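Local coordinates for protein transcriptional regulator, crp family (Thermotoga maritima, PDB 1O5L) that probably binds DNA and regulates transcription as a member of the Crp family, pairing a cyclic nucleotide-binding domain with a helix-turn-helix domain, at residues A[46-51]-A[95-100]; A[16-21]-A[104-109]; A[38-43]-A[84-89]; A[51-56]-A[66-71]. All coordinates share one frame; numbering follows the deposited sequence.

Contact 1 of 4, residues A[46-51]-A[95-100]; sequences LLEGTL and NSKILS
A classic beta bulge in the jelly roll of a cyclic nucleotide-binding domain sets the pairing of strands 42-48 and 96-102. Leu-47 and Glu-48 both face Lys-97, whose carbonyl O takes a bond of 2.9 Å from Leu-47 N and a weak one of 3.4 Å from Glu-48 N. The return bond, Lys-97 N to Glu-48 O, is 3.0 Å long. The extra residue turns Leu-47 toward the partner strand: its CG stands beside the backbone N (chi1 -67°), which brings CD1 to 4.0 Å from Leu-99 CB. Without its isobutyl branch, an alanine in place of this leucine is likely to leave a gap beside Leu-99 and Leu-19. Glu-48 and Lys-97 run side by side in the same direction, CD to CD. Their salt bridge is long, OE1 to NZ 3.9 Å, but one water accepts from Lys-97 NZ and donates to Glu-48 OE2, closing the pair on the exposed face. On the buried face Leu-46 CD1 lies 4.1 Å from Ile-98 CG1, and Ile-98 CD1 in turn meets Leu-51 CD1. Past the bulge, Thr-50 N donates to Ser-96 OG at 3.2 Å, a hydroxyl also bonded to Glu-94 O, while Thr-50 OG1 turns to Glu-94 and Lys-69. A side chain on Gly-49 would collide with Ser-96 OG and Asn-95 O. Here the bulge and the glycine after it end strand 42-48 and turn the chain into strand 51-56 of the other sheet, within the antiparallel beta roll of a cyclic nucleotide-binding domain.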
loop_
_atom_site.group_PDB
_atom_site.type_symbol
_atom_site.label_atom_id
_atom_site.label_comp_id
_atom_site.label_asym_id
_atom_site.label_seq_id
_atom_site.Cartn_x
_atom_site.Cartn_y
_atom_site.Cartn_z
ATOM N N LEU A 46 15.420 9.358 -2.508
ATOM C CA LEU A 46 16.826 9.415 -2.121
ATOM C C LEU A 46 17.726 9.050 -3.300
ATOM O O LEU A 46 17.720 7.891 -3.770
ATOM C CB LEU A 46 17.139 8.463 -0.957
ATOM C CG LEU A 46 18.586 8.438 -0.480
ATOM C CD1 LEU A 46 18.961 9.790 0.137
ATOM C CD2 LEU A 46 18.823 7.300 0.553
ATOM N N LEU A 47 18.535 10.036 -3.693
ATOM C CA LEU A 47 19.417 9.970 -4.850
ATOM C C LEU A 47 20.779 9.442 -4.472
ATOM O O LEU A 47 21.344 8.615 -5.189
ATOM C CB LEU A 47 19.615 11.379 -5.449
ATOM C CG LEU A 47 18.383 12.025 -6.100
ATOM C CD1 LEU A 47 18.657 13.484 -6.466
ATOM C CD2 LEU A 47 17.940 11.208 -7.325
ATOM N N GLU A 48 21.322 9.979 -3.378
ATOM C CA GLU A 48 22.619 9.586 -2.875
ATOM C C GLU A 48 22.750 9.873 -1.383
ATOM O O GLU A 48 22.099 10.782 -0.864
ATOM C CB GLU A 48 23.758 10.237 -3.650
ATOM C CG GLU A 48 23.534 11.638 -4.161
ATOM C CD GLU A 48 24.756 12.157 -4.933
ATOM O OE1 GLU A 48 25.787 12.479 -4.270
ATOM O OE2 GLU A 48 24.691 12.195 -6.200
ATOM N N GLY A 49 23.594 9.080 -0.713
ATOM C CA GLY A 49 23.792 9.171 0.726
ATOM C C GLY A 49 23.073 8.067 1.498
ATOM O O GLY A 49 22.956 6.934 1.024
ATOM N N THR A 50 22.625 8.395 2.706
ATOM C CA THR A 50 21.980 7.437 3.602
ATOM C C THR A 50 21.088 8.203 4.587
ATOM O O THR A 50 21.524 9.182 5.206
ATOM C CB THR A 50 23.038 6.608 4.419
ATOM O OG1 THR A 50 23.985 5.964 3.561
ATOM C CG2 THR A 50 22.389 5.435 5.128
ATOM N N LEU A 51 19.852 7.727 4.750
ATOM C CA LEU A 51 18.924 8.291 5.709
ATOM C C LEU A 51 18.672 7.310 6.848
ATOM O O LEU A 51 18.853 6.101 6.675
ATOM C CB LEU A 51 17.616 8.639 5.022
ATOM C CG LEU A 51 17.764 9.488 3.760
ATOM C CD1 LEU A 51 16.419 9.744 3.173
ATOM C CD2 LEU A 51 18.481 10.805 4.077
ATOM N N ASN A 95 26.007 13.032 4.500
ATOM C CA ASN A 95 25.669 14.016 3.454
ATOM C C ASN A 95 24.796 13.331 2.390
ATOM O O ASN A 95 25.149 12.271 1.880
ATOM C CB ASN A 95 26.930 14.608 2.790
ATOM C CG ASN A 95 27.762 15.466 3.741
ATOM O OD1 ASN A 95 27.408 15.660 4.903
ATOM N ND2 ASN A 95 28.897 15.959 3.250
ATOM N N SER A 96 23.646 13.901 2.086
ATOM C CA SER A 96 22.693 13.233 1.204
ATOM C C SER A 96 22.008 14.217 0.251
ATOM O O SER A 96 22.054 15.447 0.457
ATOM C CB SER A 96 21.650 12.493 2.036
ATOM O OG SER A 96 22.219 11.531 2.904
ATOM N N LYS A 97 21.411 13.670 -0.810
ATOM C CA LYS A 97 20.657 14.444 -1.796
ATOM C C LYS A 97 19.373 13.708 -2.128
ATOM O O LYS A 97 19.346 12.489 -2.285
ATOM C CB LYS A 97 21.446 14.668 -3.092
ATOM C CG LYS A 97 22.847 15.202 -2.876
ATOM C CD LYS A 97 23.531 15.593 -4.185
ATOM C CE LYS A 97 24.928 16.106 -3.945
ATOM N NZ LYS A 97 25.662 16.242 -5.233
ATOM N N ILE A 98 18.314 14.487 -2.267
ATOM C CA ILE A 98 16.977 13.986 -2.464
ATOM C C ILE A 98 16.350 14.713 -3.637
ATOM O O ILE A 98 16.660 15.871 -3.896
ATOM C CB ILE A 98 16.202 14.193 -1.129
ATOM C CG1 ILE A 98 16.591 13.062 -0.172
ATOM C CG2 ILE A 98 14.652 14.275 -1.298
ATOM C CD1 ILE A 98 16.193 13.329 1.262
ATOM N N LEU A 99 15.480 13.994 -4.350
ATOM C CA LEU A 99 14.655 14.553 -5.407
ATOM C C LEU A 99 13.250 14.708 -4.837
ATOM O O LEU A 99 12.723 13.769 -4.211
ATOM C CB LEU A 99 14.618 13.622 -6.622
ATOM C CG LEU A 99 13.711 13.952 -7.827
ATOM C CD1 LEU A 99 14.002 15.323 -8.486
ATOM C CD2 LEU A 99 13.847 12.804 -8.857
ATOM N N SER A 100 12.658 15.876 -5.091
ATOM C CA SER A 100 11.368 16.244 -4.575
ATOM C C SER A 100 10.448 16.566 -5.765
ATOM O O SER A 100 10.635 17.585 -6.435
ATOM C CB SER A 100 11.530 17.491 -3.673
ATOM O OG SER A 100 10.313 17.838 -3.011
HETATM O O HOH W 1 25.287 14.503 -7.384
HETATM O O HOH W 2 25.633 12.405 -1.390
#

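Contact 2 of 4, residues A[16-21]-A[104-109]; sequences KKLLPC and EVFLDL
Leu-18 reaches helix 103-112 with both methyls, each against a different partner. Its CD1 comes to the edge of the Phe-106 ring, near the ring plane, 4.1 Å from CE1, and the two side chains cross at about a right angle. The other methyl, CD2, lies 4.1 Å from Leu-109 CD1, the two leucine side chains running antiparallel alongside one another. A chi1 of -166° turns the Phe-106 ring off the helix flank toward Leu-18, CG opposite the backbone N. The ring also meets Phe-120 edge to face. Here a 3-10 segment, running up to strand 23-27, lies against the short helix that follows strand 96-102 in the cyclic nucleotide-binding fold. Cys-21 N bonds back to Leu-18 O, a 3-10 turn that presents both side chains to the helix. Cys-21 SG rests against both methyls of Leu-109, 3.8 Å from CD1 and 4.1 Å from CD2. No hydrogen bond crosses this interface; its side-chain contacts are apolar. Along the same helix, Glu-104 and Asp-108 each form a salt bridge with Arg-114 of the second subunit.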
loop_
_atom_site.group_PDB
_atom_site.type_symbol
_atom_site.label_atom_id
_atom_site.label_comp_id
_atom_site.label_asym_id
_atom_site.label_seq_id
_atom_site.Cartn_x
_atom_site.Cartn_y
_atom_site.Cartn_z
ATOM N N LYS A 16 16.431 7.709 -11.325
ATOM C CA LYS A 16 17.191 8.917 -11.663
ATOM C C LYS A 16 16.745 9.576 -12.978
ATOM O O LYS A 16 17.035 10.762 -13.223
ATOM C CB LYS A 16 18.707 8.629 -11.676
ATOM C CG LYS A 16 19.289 8.403 -10.280
ATOM C CD LYS A 16 20.832 8.363 -10.281
ATOM C CE LYS A 16 21.400 8.294 -8.851
ATOM N NZ LYS A 16 22.837 8.688 -8.799
ATOM N N LYS A 17 16.044 8.814 -13.819
ATOM C CA LYS A 17 15.411 9.363 -15.024
ATOM C C LYS A 17 14.335 10.431 -14.722
ATOM O O LYS A 17 14.006 11.244 -15.598
ATOM C CB LYS A 17 14.803 8.246 -15.866
ATOM C CG LYS A 17 15.826 7.361 -16.519
ATOM C CD LYS A 17 15.163 6.223 -17.301
ATOM C CE LYS A 17 16.215 5.352 -17.960
ATOM N NZ LYS A 17 15.600 4.265 -18.783
ATOM N N LEU A 18 13.816 10.439 -13.493
ATOM C CA LEU A 18 12.866 11.471 -13.082
ATOM C C LEU A 18 13.505 12.769 -12.596
ATOM O O LEU A 18 12.778 13.672 -12.208
ATOM C CB LEU A 18 11.904 10.956 -12.013
ATOM C CG LEU A 18 11.139 9.650 -12.312
ATOM C CD1 LEU A 18 10.202 9.246 -11.170
ATOM C CD2 LEU A 18 10.398 9.719 -13.606
ATOM N N LEU A 19 14.837 12.895 -12.655
ATOM C CA LEU A 19 15.507 14.122 -12.204
ATOM C C LEU A 19 14.903 15.444 -12.769
ATOM O O LEU A 19 14.787 16.404 -12.041
ATOM C CB LEU A 19 17.016 14.063 -12.495
ATOM C CG LEU A 19 17.906 13.427 -11.427
ATOM C CD1 LEU A 19 19.314 13.085 -11.963
ATOM C CD2 LEU A 19 18.012 14.347 -10.221
ATOM N N PRO A 20 14.523 15.483 -14.043
ATOM C CA PRO A 20 13.948 16.690 -14.638
ATOM C C PRO A 20 12.600 17.159 -14.042
ATOM O O PRO A 20 12.206 18.314 -14.221
ATOM C CB PRO A 20 13.724 16.278 -16.110
ATOM C CG PRO A 20 14.607 15.093 -16.338
ATOM C CD PRO A 20 14.610 14.384 -15.025
ATOM N N CYS A 21 11.935 16.248 -13.349
ATOM C CA CYS A 21 10.578 16.397 -12.838
ATOM C C CYS A 21 10.505 17.089 -11.472
ATOM O O CYS A 21 9.430 17.370 -10.973
ATOM C CB CYS A 21 9.963 14.994 -12.707
ATOM S SG CYS A 21 10.043 14.065 -14.259
ATOM N N GLU A 104 1.066 16.102 -7.776
ATOM C CA GLU A 104 0.225 16.146 -8.978
ATOM C C GLU A 104 1.010 15.759 -10.217
ATOM O O GLU A 104 0.481 15.050 -11.084
ATOM C CB GLU A 104 -0.409 17.534 -9.199
ATOM C CG GLU A 104 -1.437 17.944 -8.148
ATOM C CD GLU A 104 -2.602 16.950 -7.984
ATOM O OE1 GLU A 104 -3.014 16.326 -8.984
ATOM O OE2 GLU A 104 -3.112 16.793 -6.847
ATOM N N VAL A 105 2.254 16.239 -10.296
ATOM C CA VAL A 105 3.161 15.840 -11.334
ATOM C C VAL A 105 3.492 14.342 -11.198
ATOM O O VAL A 105 3.528 13.622 -12.222
ATOM C CB VAL A 105 4.433 16.693 -11.327
ATOM C CG1 VAL A 105 5.428 16.193 -12.363
ATOM C CG2 VAL A 105 4.105 18.175 -11.583
ATOM N N PHE A 106 3.730 13.854 -9.969
ATOM C CA PHE A 106 4.026 12.415 -9.840
ATOM C C PHE A 106 2.837 11.579 -10.347
ATOM O O PHE A 106 3.031 10.628 -11.069
ATOM C CB PHE A 106 4.430 12.013 -8.420
ATOM C CG PHE A 106 5.042 10.637 -8.342
ATOM C CD1 PHE A 106 6.335 10.410 -8.812
ATOM C CD2 PHE A 106 4.320 9.551 -7.821
ATOM C CE1 PHE A 106 6.911 9.107 -8.757
ATOM C CE2 PHE A 106 4.873 8.259 -7.763
ATOM C CZ PHE A 106 6.173 8.037 -8.221
ATOM N N LEU A 107 1.610 11.988 -10.050
ATOM C CA LEU A 107 0.428 11.303 -10.613
ATOM C C LEU A 107 0.394 11.293 -12.145
ATOM O O LEU A 107 0.023 10.284 -12.736
ATOM C CB LEU A 107 -0.884 11.946 -10.141
ATOM C CG LEU A 107 -1.459 11.561 -8.795
ATOM C CD1 LEU A 107 -2.607 12.513 -8.504
ATOM C CD2 LEU A 107 -1.941 10.106 -8.729
ATOM N N ASP A 108 0.728 12.436 -12.763
ATOM C CA ASP A 108 0.762 12.560 -14.222
ATOM C C ASP A 108 1.754 11.563 -14.798
ATOM O O ASP A 108 1.453 10.938 -15.787
ATOM C CB ASP A 108 1.168 13.976 -14.697
ATOM C CG ASP A 108 0.168 15.056 -14.320
ATOM O OD1 ASP A 108 -0.986 14.733 -14.014
ATOM O OD2 ASP A 108 0.444 16.279 -14.320
ATOM N N LEU A 109 2.936 11.456 -14.194
ATOM C CA LEU A 109 3.965 10.506 -14.622
ATOM C C LEU A 109 3.499 9.036 -14.531
ATOM O O LEU A 109 3.757 8.247 -15.438
ATOM C CB LEU A 109 5.240 10.675 -13.788
ATOM C CG LEU A 109 6.040 11.950 -14.007
ATOM C CD1 LEU A 109 7.120 12.105 -12.960
ATOM C CD2 LEU A 109 6.654 12.031 -15.421
#

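Contact 3 of 4, residues A[38-43]-A[84-89]; sequences DPIEDV and PRFPVN
Ile-40 holds CG1 beside its backbone N (chi1 -58°), and Phe-86 sets its CG in the same way (chi1 -66°), which together lay the isoleucine methylene over one face of the ring. This CH-pi contact is nearly central: Ile-40 CG1 stands 3.6 Å from the centroid of the Phe-86 ring, 12° off the ring normal. At the ring's edge, near its plane, Pro-39 O approaches Phe-86 CE2 to 3.4 Å. Asp-38 CB lies 4.0 Å from Phe-86 CD2. The ring is thus covered by an aliphatic group on one side and met by a carbonyl at its rim. The backbones are joined at a single bridge, Pro-39 opposite Arg-85, between the loop leading into strand 42-48 and the loop that leads into strand 89-92 of the jelly roll. Two bonds flank it. Phe-86 N donates to Asp-38 O at 3.0 Å, almost in line with the carbonyl, whereas Ile-40 N reaches Pro-84 O at 2.9 Å from well above the carbonyl plane. Ile-40 CB also packs on Pro-84 CB at 4.0 Å. On the outer side the extended Arg-85 crosses the Pro-39 ring at a slant, the edge of its guanidinium turned to Pro-39 N and NH1 4.0 Å from Pro-39 CD. The carboxylate of Asp-38 turns elsewhere, its OD2 accepting from the backbone N of His-35. Phe-78 and Ile-79, earlier in the loop that carries 84-89, pack on Ile-40.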
loop_
_atom_site.group_PDB
_atom_site.type_symbol
_atom_site.label_atom_id
_atom_site.label_comp_id
_atom_site.label_asym_id
_atom_site.label_seq_id
_atom_site.Cartn_x
_atom_site.Cartn_y
_atom_site.Cartn_z
ATOM N N ASP A 38 4.931 15.649 10.001
ATOM C CA ASP A 38 5.008 16.644 8.924
ATOM C C ASP A 38 4.130 16.185 7.748
ATOM O O ASP A 38 4.105 14.995 7.444
ATOM C CB ASP A 38 6.455 16.821 8.421
ATOM C CG ASP A 38 7.337 17.675 9.360
ATOM O OD1 ASP A 38 6.886 18.194 10.393
ATOM O OD2 ASP A 38 8.538 17.880 9.130
ATOM N N PRO A 39 3.400 17.097 7.098
ATOM C CA PRO A 39 2.582 16.714 5.944
ATOM C C PRO A 39 3.431 16.234 4.793
ATOM O O PRO A 39 4.550 16.708 4.615
ATOM C CB PRO A 39 1.789 17.999 5.568
ATOM C CG PRO A 39 2.172 19.083 6.570
ATOM C CD PRO A 39 3.260 18.529 7.448
ATOM N N ILE A 40 2.928 15.229 4.075
ATOM C CA ILE A 40 3.584 14.743 2.870
ATOM C C ILE A 40 2.986 15.524 1.731
ATOM O O ILE A 40 1.811 15.335 1.372
ATOM C CB ILE A 40 3.367 13.226 2.648
ATOM C CG1 ILE A 40 3.872 12.440 3.851
ATOM C CG2 ILE A 40 4.027 12.780 1.313
ATOM C CD1 ILE A 40 3.912 10.923 3.659
ATOM N N GLU A 41 3.785 16.428 1.181
ATOM C CA GLU A 41 3.357 17.218 0.035
ATOM C C GLU A 41 4.034 16.791 -1.280
ATOM O O GLU A 41 3.394 16.644 -2.297
ATOM C CB GLU A 41 3.553 18.697 0.360
ATOM C CG GLU A 41 2.483 19.168 1.340
ATOM C CD GLU A 41 2.888 20.337 2.221
ATOM O OE1 GLU A 41 4.095 20.668 2.296
ATOM O OE2 GLU A 41 1.978 20.932 2.853
ATOM N N ASP A 42 5.328 16.601 -1.263
ATOM C CA ASP A 42 6.037 16.140 -2.428
ATOM C C ASP A 42 6.434 14.695 -2.191
ATOM O O ASP A 42 6.618 14.261 -1.030
ATOM C CB ASP A 42 7.280 16.984 -2.625
ATOM C CG ASP A 42 6.986 18.355 -3.219
ATOM O OD1 ASP A 42 5.872 18.790 -3.600
ATOM O OD2 ASP A 42 7.967 19.106 -3.378
ATOM N N VAL A 43 6.559 13.956 -3.291
ATOM C CA VAL A 43 7.167 12.641 -3.295
ATOM C C VAL A 43 8.706 12.830 -3.225
ATOM O O VAL A 43 9.327 13.538 -4.056
ATOM C CB VAL A 43 6.772 11.870 -4.580
ATOM C CG1 VAL A 43 7.447 10.502 -4.637
ATOM C CG2 VAL A 43 5.252 11.750 -4.697
ATOM N N PRO A 84 -2.174 12.907 4.519
ATOM C CA PRO A 84 -0.897 12.198 4.479
ATOM C C PRO A 84 0.228 12.851 5.287
ATOM O O PRO A 84 0.508 14.039 5.093
ATOM C CB PRO A 84 -0.524 12.230 2.995
ATOM C CG PRO A 84 -1.265 13.355 2.424
ATOM C CD PRO A 84 -2.454 13.630 3.261
ATOM N N ARG A 85 0.904 12.033 6.111
ATOM C CA ARG A 85 1.879 12.489 7.097
ATOM C C ARG A 85 3.027 11.509 7.247
ATOM O O ARG A 85 2.813 10.298 7.260
ATOM C CB ARG A 85 1.208 12.643 8.449
ATOM C CG ARG A 85 0.386 13.912 8.642
ATOM C CD ARG A 85 -0.288 13.884 9.951
ATOM N NE ARG A 85 -0.967 15.091 10.462
ATOM C CZ ARG A 85 -0.692 16.399 10.236
ATOM N NH1 ARG A 85 0.286 16.849 9.442
ATOM N NH2 ARG A 85 -1.448 17.292 10.861
ATOM N N PHE A 86 4.247 12.037 7.359
ATOM C CA PHE A 86 5.403 11.205 7.659
ATOM C C PHE A 86 5.209 10.549 9.049
ATOM O O PHE A 86 4.993 11.259 10.048
ATOM C CB PHE A 86 6.723 12.016 7.584
ATOM C CG PHE A 86 7.057 12.508 6.189
ATOM C CD1 PHE A 86 7.667 11.667 5.258
ATOM C CD2 PHE A 86 6.690 13.799 5.785
ATOM C CE1 PHE A 86 7.956 12.114 3.960
ATOM C CE2 PHE A 86 6.969 14.256 4.483
ATOM C CZ PHE A 86 7.607 13.421 3.568
ATOM N N PRO A 87 5.286 9.211 9.105
ATOM C CA PRO A 87 5.084 8.458 10.370
ATOM C C PRO A 87 6.296 8.470 11.321
ATOM O O PRO A 87 6.161 8.119 12.475
ATOM C CB PRO A 87 4.817 7.019 9.884
ATOM C CG PRO A 87 5.582 6.902 8.560
ATOM C CD PRO A 87 5.586 8.306 7.975
ATOM N N VAL A 88 7.462 8.863 10.809
ATOM C CA VAL A 88 8.712 8.862 11.568
ATOM C C VAL A 88 9.512 10.102 11.248
ATOM O O VAL A 88 9.325 10.694 10.196
ATOM C CB VAL A 88 9.599 7.606 11.203
ATOM C CG1 VAL A 88 8.858 6.304 11.527
ATOM C CG2 VAL A 88 10.012 7.616 9.745
ATOM N N ASN A 89 10.413 10.482 12.143
ATOM C CA ASN A 89 11.510 11.361 11.784
ATOM C C ASN A 89 12.361 10.732 10.673
ATOM O O ASN A 89 12.666 9.539 10.716
ATOM C CB ASN A 89 12.405 11.616 12.980
ATOM C CG ASN A 89 11.824 12.584 13.976
ATOM O OD1 ASN A 89 10.726 13.103 13.826
ATOM N ND2 ASN A 89 12.590 12.849 15.004
#

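Contact 4 of 4, residues A[51-56]-A[66-71]; sequences LKTEHV and DEIKPV
Thr-53 and Ile-68 form the close-packed face of the hairpin made by strands 51-56 and 62-68. Thr-53 CG2 meets Ile-68 CD1 at 3.7 Å with the side chains at about a right angle, and Ile-68 CB touches Leu-51 CB at 4.0 Å. The backbone pairing is antiparallel and regular here: Leu-51 N donates to Ile-68 O at 3.0 Å and Ile-68 N to Leu-51 O at 2.9 Å. Thr-53 N donates to Asp-66 O at 3.0 Å. The threonine hydroxyl sits between the backbone N and the carbonyl carbon (chi1 56°), a rotation that puts OG1 over the Asp-66 backbone, 3.1 Å from its N, and sends CG2 to Ile-68. A glycine in place of Thr-53 would probably deprive Ile-68 CD1 of its methyl neighbour and the Asp-66 backbone of a polar neighbour. The other face is looser. Lys-52 and Glu-67 form a non-hydrogen-bonded pair whose side chains barely meet, CG to CG 4.5 Å, and their charged ends, NZ and OE2, stay 6.2 Å apart. Toward solvent, Asp-66 OD1 takes a weak bond from Glu-67 N, and the bond from Asp-66 N to Thr-53 O is also weak. The chemistry implies a hairpin held chiefly by backbone bonds and by the Leu-51, Thr-53 and Ile-68 contacts on one face, with the opposite charges of Lys-52 and Glu-67 probably adding no more than a distant attraction.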
loop_
_atom_site.group_PDB
_atom_site.type_symbol
_atom_site.label_atom_id
_atom_site.label_comp_id
_atom_site.label_asym_id
_atom_site.label_seq_id
_atom_site.Cartn_x
_atom_site.Cartn_y
_atom_site.Cartn_z
ATOM N N LEU A 51 19.852 7.727 4.750
ATOM C CA LEU A 51 18.924 8.291 5.709
ATOM C C LEU A 51 18.672 7.310 6.848
ATOM O O LEU A 51 18.853 6.101 6.675
ATOM C CB LEU A 51 17.616 8.639 5.022
ATOM C CG LEU A 51 17.764 9.488 3.760
ATOM C CD1 LEU A 51 16.419 9.744 3.173
ATOM C CD2 LEU A 51 18.481 10.805 4.077
ATOM N N LYS A 52 18.271 7.848 8.005
ATOM C CA LYS A 52 17.796 7.067 9.164
ATOM C C LYS A 52 16.354 7.418 9.505
ATOM O O LYS A 52 15.974 8.597 9.512
ATOM C CB LYS A 52 18.681 7.330 10.377
ATOM C CG LYS A 52 20.004 6.593 10.287
ATOM C CD LYS A 52 21.183 7.445 10.659
ATOM C CE LYS A 52 21.250 7.721 12.161
ATOM N NZ LYS A 52 22.673 7.539 12.651
ATOM N N THR A 53 15.543 6.394 9.751
ATOM C CA THR A 53 14.179 6.598 10.186
ATOM C C THR A 53 14.113 6.281 11.675
ATOM O O THR A 53 14.609 5.235 12.111
ATOM C CB THR A 53 13.162 5.754 9.371
ATOM O OG1 THR A 53 13.476 4.353 9.407
ATOM C CG2 THR A 53 13.185 6.114 7.893
ATOM N N GLU A 54 13.520 7.192 12.448
ATOM C CA GLU A 54 13.447 7.033 13.879
ATOM C C GLU A 54 12.086 7.473 14.422
ATOM O O GLU A 54 11.610 8.571 14.123
ATOM C CB GLU A 54 14.617 7.764 14.566
ATOM C CG GLU A 54 14.566 9.274 14.452
ATOM C CD GLU A 54 15.839 9.997 14.899
ATOM O OE1 GLU A 54 16.912 9.349 15.033
ATOM O OE2 GLU A 54 15.747 11.248 15.110
ATOM N N HIS A 55 11.458 6.590 15.190
ATOM C CA HIS A 55 10.178 6.872 15.832
ATOM C C HIS A 55 10.362 7.611 17.158
ATOM O O HIS A 55 11.185 7.232 17.981
ATOM C CB HIS A 55 9.409 5.585 16.086
ATOM C CG HIS A 55 8.030 5.814 16.629
ATOM N ND1 HIS A 55 7.791 6.116 17.957
ATOM C CD2 HIS A 55 6.820 5.805 16.019
ATOM C CE1 HIS A 55 6.493 6.276 18.141
ATOM N NE2 HIS A 55 5.882 6.090 16.984
ATOM N N VAL A 56 9.578 8.669 17.340
ATOM C CA VAL A 56 9.666 9.532 18.508
ATOM C C VAL A 56 8.556 9.126 19.445
ATOM O O VAL A 56 7.393 9.046 19.035
ATOM C CB VAL A 56 9.462 11.021 18.161
ATOM C CG1 VAL A 56 9.831 11.887 19.357
ATOM C CG2 VAL A 56 10.277 11.422 16.957
ATOM N N ASP A 66 14.999 2.034 10.822
ATOM C CA ASP A 66 15.662 1.537 9.638
ATOM C C ASP A 66 16.657 2.540 9.083
ATOM O O ASP A 66 16.771 3.671 9.556
ATOM C CB ASP A 66 14.621 1.207 8.553
ATOM C CG ASP A 66 14.952 -0.073 7.768
ATOM O OD1 ASP A 66 16.124 -0.557 7.787
ATOM O OD2 ASP A 66 14.069 -0.675 7.111
ATOM N N GLU A 67 17.381 2.073 8.071
ATOM C CA GLU A 67 18.157 2.909 7.183
ATOM C C GLU A 67 17.502 2.951 5.815
ATOM O O GLU A 67 16.812 2.014 5.441
ATOM C CB GLU A 67 19.568 2.344 7.023
ATOM C CG GLU A 67 20.483 2.702 8.163
ATOM C CD GLU A 67 21.943 2.362 7.901
ATOM O OE1 GLU A 67 22.272 1.850 6.791
ATOM O OE2 GLU A 67 22.760 2.624 8.819
ATOM N N ILE A 68 17.739 4.032 5.060
ATOM C CA ILE A 68 17.356 4.091 3.640
ATOM C C ILE A 68 18.590 4.343 2.786
ATOM O O ILE A 68 19.299 5.303 3.012
ATOM C CB ILE A 68 16.331 5.178 3.400
ATOM C CG1 ILE A 68 15.191 5.068 4.425
ATOM C CG2 ILE A 68 15.780 5.115 1.924
ATOM C CD1 ILE A 68 14.179 6.227 4.335
ATOM N N LYS A 69 18.854 3.447 1.840
ATOM C CA LYS A 69 19.934 3.595 0.876
ATOM C C LYS A 69 19.333 3.976 -0.475
ATOM O O LYS A 69 18.154 3.727 -0.716
ATOM C CB LYS A 69 20.718 2.293 0.743
ATOM C CG LYS A 69 21.453 1.837 2.013
ATOM C CD LYS A 69 22.765 2.611 2.178
ATOM C CE LYS A 69 23.641 2.073 3.310
ATOM N NZ LYS A 69 24.695 3.084 3.708
ATOM N N PRO A 70 20.121 4.597 -1.354
ATOM C CA PRO A 70 19.608 5.009 -2.644
ATOM C C PRO A 70 19.450 3.812 -3.605
ATOM O O PRO A 70 20.123 2.835 -3.421
ATOM C CB PRO A 70 20.658 6.007 -3.140
ATOM C CG PRO A 70 21.758 6.037 -2.105
ATOM C CD PRO A 70 21.549 4.917 -1.191
ATOM N N VAL A 71 18.566 3.849 -4.609
ATOM C CA VAL A 71 17.669 4.950 -4.928
ATOM C C VAL A 71 16.265 4.477 -4.648
ATOM O O VAL A 71 15.813 3.533 -5.261
ATOM C CB VAL A 71 17.755 5.317 -6.430
ATOM C CG1 VAL A 71 16.915 6.492 -6.744
ATOM C CG2 VAL A 71 19.198 5.580 -6.849
#

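From the N terminus, segment 16-21 comes first, and its meeting with 104-109 in contact 2 closes the widest loop, enclosing the other three contacts. Next comes 38-43, which leads into strand 42-48 and opens contact 3; segment 46-51 of contact 1 follows before contact 3 closes at 84-89, so contacts 1 and 3 cross. Contact 4, the hairpin 51-56 with 66-71, closes soonest and lies within both, sharing Leu-51 with contact 1. Contact 1 binds neighbouring strands of one sheet, contact 4 those of the other, contact 3 joins their loops, and contact 2 fastens the N-terminal segment to the helix after strand 96-102.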